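PDB 6NPS: AxyAgu115A from Amphibacillus xylanus NBRC 15112, which probably hydrolyses the alpha-linked glucuronic acid side groups of xylan, acting as an alpha-glucuronidase of glycoside hydrolase family 115. Local coordinates for residues Thr16-Gln24 / Pro51-Arg62; Asn80-Thr88 / Leu98-Ile106. The protein carries 3 engineered substitutions. One frame throughout, in Å; residues are numbered along the deposited sequence.

Contact 1. Residues Thr16-Gln24 / Pro51-Arg62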
ATOM      1  N   THR A  16      38.886 -59.311 -30.892  1.00 64.64           N
ATOM      2  CA  THR A  16      40.246 -58.804 -31.037  1.00 64.14           C
ATOM      3  C   THR A  16      40.988 -58.603 -29.723  1.00 59.22           C
ATOM      4  O   THR A  16      42.191 -58.332 -29.759  1.00 60.51           O
ATOM      5  CB  THR A  16      40.260 -57.461 -31.798  1.00 64.73           C
ATOM      6  OG1 THR A  16      39.313 -56.556 -31.202  1.00 63.42           O
ATOM      7  CG2 THR A  16      39.968 -57.635 -33.308  1.00 65.92           C
ATOM      8  N   LYS A  17      40.332 -58.678 -28.579  1.00 56.74           N
ATOM      9  CA  LYS A  17      41.062 -58.400 -27.352  1.00 57.35           C
ATOM     10  C   LYS A  17      42.076 -59.505 -27.046  1.00 58.90           C
ATOM     11  O   LYS A  17      41.951 -60.652 -27.492  1.00 56.57           O
ATOM     12  CB  LYS A  17      40.104 -58.208 -26.181  1.00 57.47           C
ATOM     13  CG  LYS A  17      39.410 -59.453 -25.699  1.00 64.11           C
ATOM     14  CD  LYS A  17      38.833 -59.171 -24.324  1.00 66.39           C
ATOM     15  CE  LYS A  17      37.634 -60.045 -23.997  1.00 71.15           C
ATOM     16  NZ  LYS A  17      36.914 -59.466 -22.804  1.00 69.84           N
ATOM     17  N   SER A  18      43.121 -59.126 -26.305  1.00 58.94           N
ATOM     18  CA  SER A  18      44.166 -60.048 -25.879  1.00 58.81           C
ATOM     19  C   SER A  18      43.957 -60.568 -24.459  1.00 59.93           C
ATOM     20  O   SER A  18      44.585 -61.557 -24.079  1.00 62.05           O
ATOM     21  CB  SER A  18      45.537 -59.375 -25.966  1.00 57.98           C
ATOM     22  OG  SER A  18      45.630 -58.240 -25.108  1.00 52.06           O
ATOM     23  N   GLY A  19      43.091 -59.939 -23.678  1.00 56.57           N
ATOM     24  CA  GLY A  19      42.836 -60.411 -22.336  1.00 55.08           C
ATOM     25  C   GLY A  19      42.045 -59.375 -21.574  1.00 54.08           C
ATOM     26  O   GLY A  19      41.598 -58.368 -22.134  1.00 53.26           O
ATOM     27  N   ALA A  20      41.880 -59.642 -20.288  1.00 48.12           N
ATOM     28  CA  ALA A  20      41.119 -58.753 -19.444  1.00 47.74           C
ATOM     29  C   ALA A  20      41.910 -57.484 -19.163  1.00 48.31           C
ATOM     30  O   ALA A  20      43.137 -57.501 -19.041  1.00 46.99           O
ATOM     31  CB  ALA A  20      40.753 -59.452 -18.125  1.00 47.82           C
ATOM     32  N   LEU A  21      41.185 -56.375 -19.046  1.00 42.55           N
ATOM     33  CA  LEU A  21      41.816 -55.079 -18.844  1.00 45.46           C
ATOM     34  C   LEU A  21      42.284 -54.882 -17.401  1.00 47.56           C
ATOM     35  O   LEU A  21      43.411 -54.434 -17.163  1.00 49.27           O
ATOM     36  CB  LEU A  21      40.838 -53.972 -19.222  1.00 39.79           C
ATOM     37  CG  LEU A  21      41.372 -52.576 -18.947  1.00 44.52           C
ATOM     38  CD1 LEU A  21      42.622 -52.328 -19.855  1.00 45.40           C
ATOM     39  CD2 LEU A  21      40.264 -51.563 -19.198  1.00 45.71           C
ATOM     40  N   PHE A  22      41.416 -55.175 -16.431  1.00 42.53           N
ATOM     41  CA  PHE A  22      41.678 -54.910 -15.019  1.00 42.84           C
ATOM     42  C   PHE A  22      42.117 -56.189 -14.332  1.00 45.79           C
ATOM     43  O   PHE A  22      41.610 -57.276 -14.627  1.00 46.63           O
ATOM     44  CB  PHE A  22      40.445 -54.373 -14.287  1.00 42.51           C
ATOM     45  CG  PHE A  22      40.168 -52.923 -14.551  1.00 44.96           C
ATOM     46  CD1 PHE A  22      39.586 -52.531 -15.731  1.00 40.80           C
ATOM     47  CD2 PHE A  22      40.497 -51.948 -13.611  1.00 49.00           C
ATOM     48  CE1 PHE A  22      39.306 -51.203 -15.983  1.00 37.65           C
ATOM     49  CE2 PHE A  22      40.225 -50.598 -13.862  1.00 45.12           C
ATOM     50  CZ  PHE A  22      39.652 -50.233 -15.065  1.00 40.25           C
ATOM     51  N   TYR A  23      43.049 -56.046 -13.402  1.00 43.65           N
ATOM     52  CA  TYR A  23      43.533 -57.154 -12.600  1.00 42.43           C
ATOM     53  C   TYR A  23      42.890 -57.061 -11.225  1.00 46.84           C
ATOM     54  O   TYR A  23      42.750 -55.963 -10.680  1.00 46.88           O
ATOM     55  CB  TYR A  23      45.048 -57.099 -12.493  1.00 43.17           C
ATOM     56  CG  TYR A  23      45.631 -58.201 -11.621  1.00 44.74           C
ATOM     57  CD1 TYR A  23      45.415 -59.537 -11.922  1.00 47.97           C
ATOM     58  CD2 TYR A  23      46.373 -57.891 -10.490  1.00 48.36           C
ATOM     59  CE1 TYR A  23      45.939 -60.560 -11.121  1.00 51.89           C
ATOM     60  CE2 TYR A  23      46.925 -58.919  -9.680  1.00 54.39           C
ATOM     61  CZ  TYR A  23      46.692 -60.237 -10.003  1.00 56.85           C
ATOM     62  OH  TYR A  23      47.227 -61.222  -9.202  1.00 64.07           O
ATOM     63  N   GLN A  24      42.474 -58.197 -10.671  1.00 47.34           N
ATOM     64  CA  GLN A  24      41.743 -58.198  -9.411  1.00 52.72           C
ATOM     65  C   GLN A  24      42.482 -59.055  -8.387  1.00 53.03           C
ATOM     66  O   GLN A  24      42.893 -60.185  -8.696  1.00 53.80           O
ATOM     67  CB  GLN A  24      40.325 -58.733  -9.627  1.00 62.99           C
ATOM     68  CG  GLN A  24      39.280 -58.185  -8.681  1.00 75.78           C
ATOM     69  CD  GLN A  24      37.861 -58.497  -9.154  1.00 85.23           C
ATOM     70  OE1 GLN A  24      37.381 -59.623  -8.993  1.00 90.77           O
ATOM     71  NE2 GLN A  24      37.195 -57.506  -9.755  1.00 81.60           N
ATOM     72  N   PRO A  51      34.627 -53.544 -20.356  1.00 45.63           N
ATOM     73  CA  PRO A  51      35.899 -54.170 -19.971  1.00 47.23           C
ATOM     74  C   PRO A  51      35.684 -55.257 -18.937  1.00 50.77           C
ATOM     75  O   PRO A  51      34.664 -55.320 -18.240  1.00 46.91           O
ATOM     76  CB  PRO A  51      36.707 -53.018 -19.368  1.00 46.55           C
ATOM     77  CG  PRO A  51      35.666 -52.131 -18.790  1.00 48.55           C
ATOM     78  CD  PRO A  51      34.479 -52.212 -19.748  1.00 44.71           C
ATOM     79  N   GLU A  52      36.677 -56.136 -18.831  1.00 56.48           N
ATOM     80  CA  GLU A  52      36.607 -57.249 -17.894  1.00 60.38           C
ATOM     81  C   GLU A  52      37.834 -57.386 -16.993  1.00 60.03           C
ATOM     82  O   GLU A  52      38.972 -57.194 -17.423  1.00 67.22           O
ATOM     83  CB  GLU A  52      36.365 -58.561 -18.645  1.00 78.19           C
ATOM     84  CG  GLU A  52      35.129 -59.319 -18.188  1.00 99.81           C
ATOM     85  CD  GLU A  52      35.119 -59.569 -16.692  1.00115.01           C
ATOM     86  OE1 GLU A  52      34.886 -60.726 -16.284  1.00121.42           O
ATOM     87  OE2 GLU A  52      35.343 -58.609 -15.926  1.00117.12           O
ATOM     88  N   ALA A  53      37.569 -57.724 -15.737  1.00 52.68           N
ATOM     89  CA  ALA A  53      38.585 -57.934 -14.717  1.00 49.44           C
ATOM     90  C   ALA A  53      38.896 -59.418 -14.611  1.00 50.21           C
ATOM     91  O   ALA A  53      38.049 -60.267 -14.895  1.00 54.79           O
ATOM     92  CB  ALA A  53      38.125 -57.401 -13.346  1.00 53.58           C
ATOM     93  N   THR A  54      40.123 -59.740 -14.224  1.00 44.98           N
ATOM     94  CA  THR A  54      40.482 -61.133 -14.010  1.00 52.43           C
ATOM     95  C   THR A  54      41.350 -61.256 -12.768  1.00 54.06           C
ATOM     96  O   THR A  54      42.054 -60.315 -12.393  1.00 53.65           O
ATOM     97  CB  THR A  54      41.221 -61.744 -15.201  1.00 52.50           C
ATOM     98  OG1 THR A  54      41.457 -63.137 -14.946  1.00 53.58           O
ATOM     99  CG2 THR A  54      42.541 -61.048 -15.418  1.00 52.84           C
ATOM    100  N   LYS A  55      41.278 -62.421 -12.120  1.00 60.48           N
ATOM    101  CA  LYS A  55      42.194 -62.748 -11.038  1.00 66.88           C
ATOM    102  C   LYS A  55      43.408 -63.535 -11.509  1.00 67.83           C
ATOM    103  O   LYS A  55      44.361 -63.689 -10.741  1.00 71.77           O
ATOM    104  CB  LYS A  55      41.466 -63.542  -9.949  1.00 73.30           C
ATOM    105  CG  LYS A  55      40.246 -62.839  -9.408  1.00 80.28           C
ATOM    106  CD  LYS A  55      39.333 -63.810  -8.671  1.00 90.59           C
ATOM    107  CE  LYS A  55      37.865 -63.399  -8.787  1.00 97.64           C
ATOM    108  NZ  LYS A  55      36.944 -64.433  -8.222  1.00102.34           N
ATOM    109  N   ASP A  56      43.405 -64.027 -12.742  1.00 65.75           N
ATOM    110  CA  ASP A  56      44.515 -64.803 -13.284  1.00 65.38           C
ATOM    111  C   ASP A  56      45.423 -63.867 -14.075  1.00 64.51           C
ATOM    112  O   ASP A  56      44.977 -63.220 -15.037  1.00 63.93           O
ATOM    113  CB  ASP A  56      43.988 -65.943 -14.157  1.00 68.35           C
ATOM    114  CG  ASP A  56      45.093 -66.864 -14.682  1.00 80.46           C
ATOM    115  OD1 ASP A  56      46.225 -66.391 -14.926  1.00 83.66           O
ATOM    116  OD2 ASP A  56      44.823 -68.072 -14.865  1.00 86.61           O
ATOM    117  N   ARG A  57      46.669 -63.781 -13.685  1.00 58.32           N
ATOM    118  CA  ARG A  57      47.579 -62.900 -14.369  1.00 61.45           C
ATOM    119  C   ARG A  57      47.861 -63.268 -15.812  1.00 63.11           C
ATOM    120  O   ARG A  57      48.210 -62.443 -16.601  1.00 60.87           O
ATOM    121  CB  ARG A  57      48.869 -62.761 -13.616  1.00 64.54           C
ATOM    122  CG  ARG A  57      48.741 -61.892 -12.415  1.00 63.80           C
ATOM    123  CD  ARG A  57      49.379 -62.516 -11.221  1.00 71.91           C
ATOM    124  NE  ARG A  57      50.702 -61.995 -11.061  1.00 76.57           N
ATOM    125  CZ  ARG A  57      51.089 -61.290 -10.028  1.00 71.61           C
ATOM    126  NH1 ARG A  57      50.252 -61.027  -9.089  1.00 65.28           N
ATOM    127  NH2 ARG A  57      52.314 -60.875  -9.949  1.00 70.53           N
ATOM    128  N   ASP A  58      47.779 -64.526 -16.139  1.00 62.15           N
ATOM    129  CA  ASP A  58      47.972 -64.888 -17.536  1.00 70.03           C
ATOM    130  C   ASP A  58      46.795 -64.500 -18.418  1.00 57.63           C
ATOM    131  O   ASP A  58      46.890 -64.629 -19.639  1.00 67.23           O
ATOM    132  CB  ASP A  58      48.239 -66.377 -17.646  1.00 80.22           C
ATOM    133  CG  ASP A  58      49.659 -66.726 -17.282  1.00 96.18           C
ATOM    134  OD1 ASP A  58      50.580 -66.087 -17.846  1.00 99.35           O
ATOM    135  OD2 ASP A  58      49.856 -67.637 -16.448  1.00103.91           O
ATOM    136  N   MET A  59      45.712 -64.013 -17.823  1.00 55.59           N
ATOM    137  CA  MET A  59      44.533 -63.611 -18.588  1.00 61.49           C
ATOM    138  C   MET A  59      44.440 -62.102 -18.836  1.00 55.44           C
ATOM    139  O   MET A  59      43.438 -61.618 -19.363  1.00 51.20           O
ATOM    140  CB  MET A  59      43.258 -64.104 -17.896  1.00 66.06           C
ATOM    141  CG  MET A  59      43.313 -65.558 -17.457  1.00 79.86           C
ATOM    142  SD  MET A  59      42.737 -66.692 -18.734  1.00 98.31           S
ATOM    143  CE  MET A  59      41.020 -66.203 -18.873  1.00 97.24           C
ATOM    144  N   LEU A  60      45.479 -61.361 -18.459  1.00 51.79           N
ATOM    145  CA  LEU A  60      45.472 -59.916 -18.602  1.00 51.29           C
ATOM    146  C   LEU A  60      45.741 -59.539 -20.057  1.00 50.09           C
ATOM    147  O   LEU A  60      46.324 -60.305 -20.829  1.00 52.13           O
ATOM    148  CB  LEU A  60      46.530 -59.291 -17.697  1.00 48.55           C
ATOM    149  CG  LEU A  60      46.225 -59.348 -16.202  1.00 50.63           C
ATOM    150  CD1 LEU A  60      47.423 -58.870 -15.372  1.00 47.35           C
ATOM    151  CD2 LEU A  60      45.013 -58.430 -15.986  1.00 47.68           C
ATOM    152  N   SER A  61      45.324 -58.337 -20.406  1.00 48.18           N
ATOM    153  CA  SER A  61      45.608 -57.807 -21.726  1.00 56.46           C
ATOM    154  C   SER A  61      47.072 -57.364 -21.801  1.00 51.40           C
ATOM    155  O   SER A  61      47.722 -57.111 -20.782  1.00 52.75           O
ATOM    156  CB  SER A  61      44.644 -56.648 -22.013  1.00 58.04           C
ATOM    157  OG  SER A  61      45.210 -55.666 -22.860  1.00 66.42           O
ATOM    158  N   ARG A  62      47.602 -57.280 -23.021  1.00 50.87           N
ATOM    159  CA  ARG A  62      48.953 -56.743 -23.185  1.00 53.34           C
ATOM    160  C   ARG A  62      49.118 -55.364 -22.540  1.00 49.51           C
ATOM    161  O   ARG A  62      50.202 -55.061 -22.031  1.00 50.05           O
ATOM    162  CB  ARG A  62      49.322 -56.695 -24.665  1.00 64.45           C
ATOM    163  CG  ARG A  62      49.421 -58.076 -25.295  1.00 80.58           C
ATOM    164  CD  ARG A  62      48.912 -58.063 -26.733  1.00 92.54           C
ATOM    165  NE  ARG A  62      48.309 -59.332 -27.144  1.00100.99           N
ATOM    166  CZ  ARG A  62      48.901 -60.261 -27.888  1.00106.84           C
ATOM    167  NH1 ARG A  62      50.140 -60.084 -28.322  1.00107.59           N
ATOM    168  NH2 ARG A  62      48.243 -61.370 -28.204  1.00110.92           N
TER
HETATM  169  O   HOH W   1      45.671 -63.196 -21.974  1.00 57.96           O
HETATM  170  O   HOH W   2      38.639 -56.224 -20.906  1.00 46.40           O
HETATM  171  O   HOH W   3      47.394 -64.206  -9.093  1.00 79.62           O
HETATM  172  O   HOH W   4      36.789 -60.981 -11.926  1.00 73.32           O
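Ala20 pairs in parallel with Leu60, and Phe22 and Tyr23 pair in parallel with Ala53 and Thr54, the chain turning a corner at Leu21 and Phe22 as it passes from one partner strand to the other. Ala20 N binds Met59 O at 2.7 Å and Ala20 O takes the N-H of Ser61; past the corner, Thr54 N gives to Phe22 O and Gln24 N to Thr54 O. Gly19 suits its place because its CA is already 3.3 Å from Met59 O, and a side chain would run into the carbonyls of Met59 and Leu60. Next to it, Ser18 OG accepts the backbone N of Arg62 at 3.0 Å, nearly straight (165°), while its CB sits at the edge of the Arg62 guanidinium.

Tyr23 is the most covered residue. Its CG lies anti to the backbone N (chi1 178°), which places the ring beside Arg57, whose CG approaches Tyr23 CE1 to 3.4 Å. Ring and guanidinium stand almost perpendicular (88°), with Tyr23 OH at the guanidinium edge, 3.0 Å from Arg57 NH1; on its other branch Arg57 NH2 forms a salt bridge with Glu78. The greasy base of the tyrosine is used too, Leu60 CD2 packing on Tyr23 CB at 3.7 Å. Toward helix 30-47, Leu21 CD2 meets Pro51 CB at 3.8 Å, and Phe22 and Pro51 both pack on Met40. Gln24 and Lys55 run side by side with their ends pointing the same way.

Strand 20-23, helix 30-47 and the parallel strand 53-54 together form a beta-alpha-beta unit, with the helix packed against Phe22 and Pro51.

Contact 2. Residues Asn80-Thr88 / Leu98-Ile106; sequences NAAALIDLT and LFQVVDQPI. Engineered in segment 80-88: Ala81 (natural residue Lys), Ala82 (natural residue Lys), Ala83 (natural residue Glu).
The carboxamide of Gln100 is the flat group of this contact, and Leu84 O and the Ile85 CG2 methyl lie on the same side of its plane. Ile85 CG2 is 3.5 Å from Gln100 OE1, and Leu84 O is 3.7 Å from Gln100 NE2, displaced well off the amide plane. The glutamine reaches them because its CG is anti to the backbone N (chi1 -176°) and its chain is extended. The ring of Phe99, on the opposite side of the strand, turns to His129 in an edge-to-face stack.

The rest of the direct contact is mostly aliphatic, though Leu84 O also rests on the Val102 CG1 methyl. Ile85 is a branched wedge: its CB meets Leu98 CD2 at 3.9 Å, and its CG2 lies 3.9 Å from Val102 CG1, while Leu76 and Leu79 of helix 74-81 also touch it. Leu84 reaches over the turn after Val102, its CD1 3.9 Å from Pro105 CA. Polar contact runs through a water that accepts from Asp86 N at 2.8 Å and donates to Gln100 OE1 at 2.8 Å. With an alanine here in place of Gln100, that water would probably lose its acceptor and a gap would open beside the Ile85 methyl.

The facing chain is shaped from within. Ala83, an engineered residue, ends the helix in a Schellman motif, Asn80 OD1 takes the N-H of Leu87 almost straight (172°), and Asp86 OD1 accepts Thr88 N, which closes an Asx turn, and also takes the hydroxyl of Thr88. Aliphatic branches thus meet across the contact by shape, and a single water matches a backbone donor to the amide oxygen of the strand.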
ATOM      1  N   ASN A  80      57.223 -52.779  -6.533  1.00 52.78           N
ATOM      2  CA  ASN A  80      58.154 -52.016  -5.718  1.00 52.52           C
ATOM      3  C   ASN A  80      59.484 -52.744  -5.575  1.00 56.44           C
ATOM      4  O   ASN A  80      60.550 -52.144  -5.746  1.00 57.81           O
ATOM      5  CB  ASN A  80      57.530 -51.769  -4.344  1.00 56.89           C
ATOM      6  CG  ASN A  80      58.309 -50.783  -3.528  1.00 63.33           C
ATOM      7  OD1 ASN A  80      58.459 -49.619  -3.926  1.00 65.25           O
ATOM      8  ND2 ASN A  80      58.813 -51.226  -2.376  1.00 63.34           N
ATOM      9  N   ALA A  81      59.434 -54.039  -5.233  1.00 58.15           N
ATOM     10  CA  ALA A  81      60.649 -54.833  -5.087  1.00 60.29           C
ATOM     11  C   ALA A  81      61.477 -54.822  -6.366  1.00 60.32           C
ATOM     12  O   ALA A  81      62.713 -54.771  -6.317  1.00 63.03           O
ATOM     13  CB  ALA A  81      60.287 -56.266  -4.692  1.00 63.35           C
ATOM     14  N   ALA A  82      60.822 -54.859  -7.523  1.00 58.26           N
ATOM     15  CA  ALA A  82      61.560 -54.840  -8.779  1.00 61.13           C
ATOM     16  C   ALA A  82      61.941 -53.428  -9.200  1.00 66.71           C
ATOM     17  O   ALA A  82      62.561 -53.258 -10.258  1.00 65.92           O
ATOM     18  CB  ALA A  82      60.733 -55.502  -9.883  1.00 60.59           C
ATOM     19  N   ALA A  83      61.546 -52.422  -8.415  1.00 65.53           N
ATOM     20  CA  ALA A  83      61.905 -51.029  -8.640  1.00 64.59           C
ATOM     21  C   ALA A  83      61.243 -50.461  -9.896  1.00 62.73           C
ATOM     22  O   ALA A  83      61.792 -49.577 -10.559  1.00 64.38           O
ATOM     23  CB  ALA A  83      63.434 -50.852  -8.690  1.00 67.73           C
ATOM     24  N   LEU A  84      60.056 -50.958 -10.243  1.00 59.55           N
ATOM     25  CA  LEU A  84      59.290 -50.320 -11.307  1.00 58.37           C
ATOM     26  C   LEU A  84      58.444 -49.168 -10.792  1.00 58.40           C
ATOM     27  O   LEU A  84      58.141 -48.245 -11.550  1.00 58.76           O
ATOM     28  CB  LEU A  84      58.414 -51.340 -12.040  1.00 59.03           C
ATOM     29  CG  LEU A  84      59.076 -52.677 -12.385  1.00 67.23           C
ATOM     30  CD1 LEU A  84      58.238 -53.365 -13.431  1.00 66.31           C
ATOM     31  CD2 LEU A  84      60.506 -52.503 -12.908  1.00 76.18           C
ATOM     32  N   ILE A  85      58.070 -49.206  -9.514  1.00 55.54           N
ATOM     33  CA  ILE A  85      57.433 -48.105  -8.809  1.00 53.67           C
ATOM     34  C   ILE A  85      58.228 -47.879  -7.523  1.00 59.80           C
ATOM     35  O   ILE A  85      59.041 -48.713  -7.108  1.00 57.77           O
ATOM     36  CB  ILE A  85      55.950 -48.379  -8.487  1.00 52.63           C
ATOM     37  CG1 ILE A  85      55.807 -49.647  -7.632  1.00 53.51           C
ATOM     38  CG2 ILE A  85      55.099 -48.490  -9.780  1.00 54.06           C
ATOM     39  CD1 ILE A  85      54.346 -49.936  -7.197  1.00 52.33           C
ATOM     40  N   ASP A  86      57.993 -46.728  -6.897  1.00 57.81           N
ATOM     41  CA  ASP A  86      58.691 -46.332  -5.670  1.00 60.52           C
ATOM     42  C   ASP A  86      57.624 -45.992  -4.628  1.00 56.38           C
ATOM     43  O   ASP A  86      57.202 -44.845  -4.489  1.00 54.38           O
ATOM     44  CB  ASP A  86      59.645 -45.165  -5.928  1.00 67.68           C
ATOM     45  CG  ASP A  86      60.344 -44.692  -4.667  1.00 75.02           C
ATOM     46  OD1 ASP A  86      60.169 -45.333  -3.608  1.00 77.84           O
ATOM     47  OD2 ASP A  86      61.075 -43.682  -4.728  1.00 79.88           O
ATOM     48  N   LEU A  87      57.208 -47.003  -3.874  1.00 56.57           N
ATOM     49  CA  LEU A  87      56.142 -46.821  -2.899  1.00 56.06           C
ATOM     50  C   LEU A  87      56.551 -45.944  -1.722  1.00 56.21           C
ATOM     51  O   LEU A  87      55.667 -45.495  -0.981  1.00 54.53           O
ATOM     52  CB  LEU A  87      55.675 -48.182  -2.388  1.00 54.85           C
ATOM     53  CG  LEU A  87      54.879 -49.022  -3.385  1.00 51.47           C
ATOM     54  CD1 LEU A  87      54.381 -50.333  -2.713  1.00 54.15           C
ATOM     55  CD2 LEU A  87      53.728 -48.201  -4.014  1.00 46.98           C
ATOM     56  N   THR A  88      57.842 -45.677  -1.513  1.00 54.52           N
ATOM     57  CA  THR A  88      58.169 -44.746  -0.435  1.00 57.95           C
ATOM     58  C   THR A  88      57.653 -43.342  -0.726  1.00 58.87           C
ATOM     59  O   THR A  88      57.534 -42.535   0.197  1.00 63.12           O
ATOM     60  CB  THR A  88      59.668 -44.684  -0.189  1.00 63.50           C
ATOM     61  OG1 THR A  88      60.291 -44.058  -1.317  1.00 62.82           O
ATOM     62  CG2 THR A  88      60.236 -46.096   0.013  1.00 63.85           C
ATOM     63  N   LEU A  98      49.613 -42.842  -6.299  1.00 39.75           N
ATOM     64  CA  LEU A  98      50.570 -42.857  -7.394  1.00 35.56           C
ATOM     65  C   LEU A  98      49.844 -43.363  -8.628  1.00 39.90           C
ATOM     66  O   LEU A  98      49.092 -44.342  -8.555  1.00 42.41           O
ATOM     67  CB  LEU A  98      51.748 -43.774  -7.051  1.00 40.70           C
ATOM     68  CG  LEU A  98      52.698 -44.197  -8.171  1.00 45.67           C
ATOM     69  CD1 LEU A  98      53.626 -43.029  -8.575  1.00 48.01           C
ATOM     70  CD2 LEU A  98      53.505 -45.407  -7.721  1.00 51.60           C
ATOM     71  N   PHE A  99      50.060 -42.687  -9.762  1.00 37.32           N
ATOM     72  CA  PHE A  99      49.360 -42.969 -11.012  1.00 33.36           C
ATOM     73  C   PHE A  99      50.491 -43.010 -12.040  1.00 39.15           C
ATOM     74  O   PHE A  99      51.033 -41.963 -12.417  1.00 44.10           O
ATOM     75  CB  PHE A  99      48.327 -41.863 -11.273  1.00 32.31           C
ATOM     76  CG  PHE A  99      47.424 -42.086 -12.452  1.00 34.77           C
ATOM     77  CD1 PHE A  99      46.151 -42.627 -12.271  1.00 38.23           C
ATOM     78  CD2 PHE A  99      47.818 -41.664 -13.727  1.00 39.85           C
ATOM     79  CE1 PHE A  99      45.282 -42.783 -13.354  1.00 39.28           C
ATOM     80  CE2 PHE A  99      46.971 -41.812 -14.836  1.00 42.73           C
ATOM     81  CZ  PHE A  99      45.693 -42.378 -14.644  1.00 46.41           C
ATOM     82  N   GLN A 100      50.910 -44.207 -12.447  1.00 36.79           N
ATOM     83  CA  GLN A 100      52.166 -44.315 -13.168  1.00 40.82           C
ATOM     84  C   GLN A 100      52.079 -45.411 -14.217  1.00 42.76           C
ATOM     85  O   GLN A 100      51.597 -46.511 -13.925  1.00 46.91           O
ATOM     86  CB  GLN A 100      53.318 -44.608 -12.196  1.00 40.06           C
ATOM     87  CG  GLN A 100      54.654 -44.642 -12.872  1.00 42.06           C
ATOM     88  CD  GLN A 100      55.794 -44.876 -11.899  1.00 44.81           C
ATOM     89  OE1 GLN A 100      55.570 -45.106 -10.713  1.00 47.28           O
ATOM     90  NE2 GLN A 100      57.026 -44.830 -12.405  1.00 47.29           N
ATOM     91  N   VAL A 101      52.612 -45.126 -15.427  1.00 41.14           N
ATOM     92  CA  VAL A 101      52.717 -46.134 -16.481  1.00 40.27           C
ATOM     93  C   VAL A 101      54.052 -46.827 -16.331  1.00 44.69           C
ATOM     94  O   VAL A 101      55.078 -46.171 -16.085  1.00 49.23           O
ATOM     95  CB  VAL A 101      52.563 -45.506 -17.882  1.00 44.08           C
ATOM     96  CG1 VAL A 101      52.859 -46.508 -18.972  1.00 43.33           C
ATOM     97  CG2 VAL A 101      51.171 -44.916 -18.051  1.00 40.94           C
ATOM     98  N   VAL A 102      54.057 -48.159 -16.486  1.00 43.51           N
ATOM     99  CA  VAL A 102      55.247 -48.964 -16.242  1.00 45.12           C
ATOM    100  C   VAL A 102      55.383 -49.980 -17.371  1.00 48.18           C
ATOM    101  O   VAL A 102      54.395 -50.445 -17.953  1.00 48.18           O
ATOM    102  CB  VAL A 102      55.187 -49.674 -14.865  1.00 54.88           C
ATOM    103  CG1 VAL A 102      55.234 -48.648 -13.700  1.00 47.91           C
ATOM    104  CG2 VAL A 102      53.938 -50.481 -14.785  1.00 58.69           C
ATOM    105  N   ASP A 103      56.627 -50.304 -17.691  1.00 49.15           N
ATOM    106  CA  ASP A 103      56.969 -51.132 -18.837  1.00 59.42           C
ATOM    107  C   ASP A 103      57.193 -52.562 -18.355  1.00 64.44           C
ATOM    108  O   ASP A 103      57.856 -52.774 -17.332  1.00 63.77           O
ATOM    109  CB  ASP A 103      58.224 -50.569 -19.515  1.00 72.89           C
ATOM    110  CG  ASP A 103      58.308 -50.906 -20.995  1.00 92.41           C
ATOM    111  OD1 ASP A 103      57.435 -51.634 -21.505  1.00 98.20           O
ATOM    112  OD2 ASP A 103      59.262 -50.436 -21.656  1.00100.38           O
ATOM    113  N   GLN A 104      56.612 -53.527 -19.075  1.00 62.21           N
ATOM    114  CA  GLN A 104      56.826 -54.951 -18.841  1.00 66.08           C
ATOM    115  C   GLN A 104      56.684 -55.377 -17.372  1.00 65.40           C
ATOM    116  O   GLN A 104      57.565 -56.044 -16.830  1.00 65.78           O
ATOM    117  CB  GLN A 104      58.189 -55.368 -19.377  1.00 72.66           C
ATOM    118  CG  GLN A 104      58.409 -55.055 -20.850  1.00 83.86           C
ATOM    119  CD  GLN A 104      57.708 -56.039 -21.773  1.00 92.19           C
ATOM    120  OE1 GLN A 104      57.177 -57.057 -21.322  1.00 95.86           O
ATOM    121  NE2 GLN A 104      57.698 -55.738 -23.070  1.00 90.52           N
ATOM    122  N   PRO A 105      55.564 -55.036 -16.723  1.00 61.19           N
ATOM    123  CA  PRO A 105      55.452 -55.294 -15.273  1.00 59.92           C
ATOM    124  C   PRO A 105      55.441 -56.763 -14.896  1.00 65.66           C
ATOM    125  O   PRO A 105      56.003 -57.135 -13.860  1.00 67.37           O
ATOM    126  CB  PRO A 105      54.128 -54.622 -14.906  1.00 50.36           C
ATOM    127  CG  PRO A 105      53.342 -54.635 -16.182  1.00 51.06           C
ATOM    128  CD  PRO A 105      54.349 -54.415 -17.270  1.00 55.23           C
ATOM    129  N   ILE A 106      54.782 -57.606 -15.685  1.00 69.12           N
ATOM    130  CA  ILE A 106      54.693 -59.037 -15.429  1.00 71.05           C
ATOM    131  C   ILE A 106      54.637 -59.721 -16.782  1.00 72.54           C
ATOM    132  O   ILE A 106      54.470 -59.071 -17.815  1.00 72.23           O
ATOM    133  CB  ILE A 106      53.455 -59.428 -14.586  1.00 75.05           C
ATOM    134  CG1 ILE A 106      52.156 -59.063 -15.309  1.00 68.67           C
ATOM    135  CG2 ILE A 106      53.493 -58.779 -13.189  1.00 80.43           C
ATOM    136  CD1 ILE A 106      50.955 -58.940 -14.369  1.00 70.04           C
TER
HETATM  137  O   HOH W   5      57.151 -44.547  -8.451  1.00 43.19           O

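Overall arrangement
Contact 1 and contact 2 follow one another along the chain, and their centres are about 19 Å apart. They touch directly: Leu60 CD1 lies 3.7 Å from Ile106 CD1, and Arg57 NH2 is 4.0 Å from Ile106 CG2. Helix 74-81 joins them as well, since Leu75 packs on Tyr23, Arg57 and Ile106, and the helix then runs into the loop of contact 2. Strand 109-117 is a further shared neighbour, touching Leu60 and Pro105. Both contacts lie far out, with centres about 45 and 43 Å from that of the chain, in the N-terminal part that precedes the parallel barrel sheet beginning with strand 170-174.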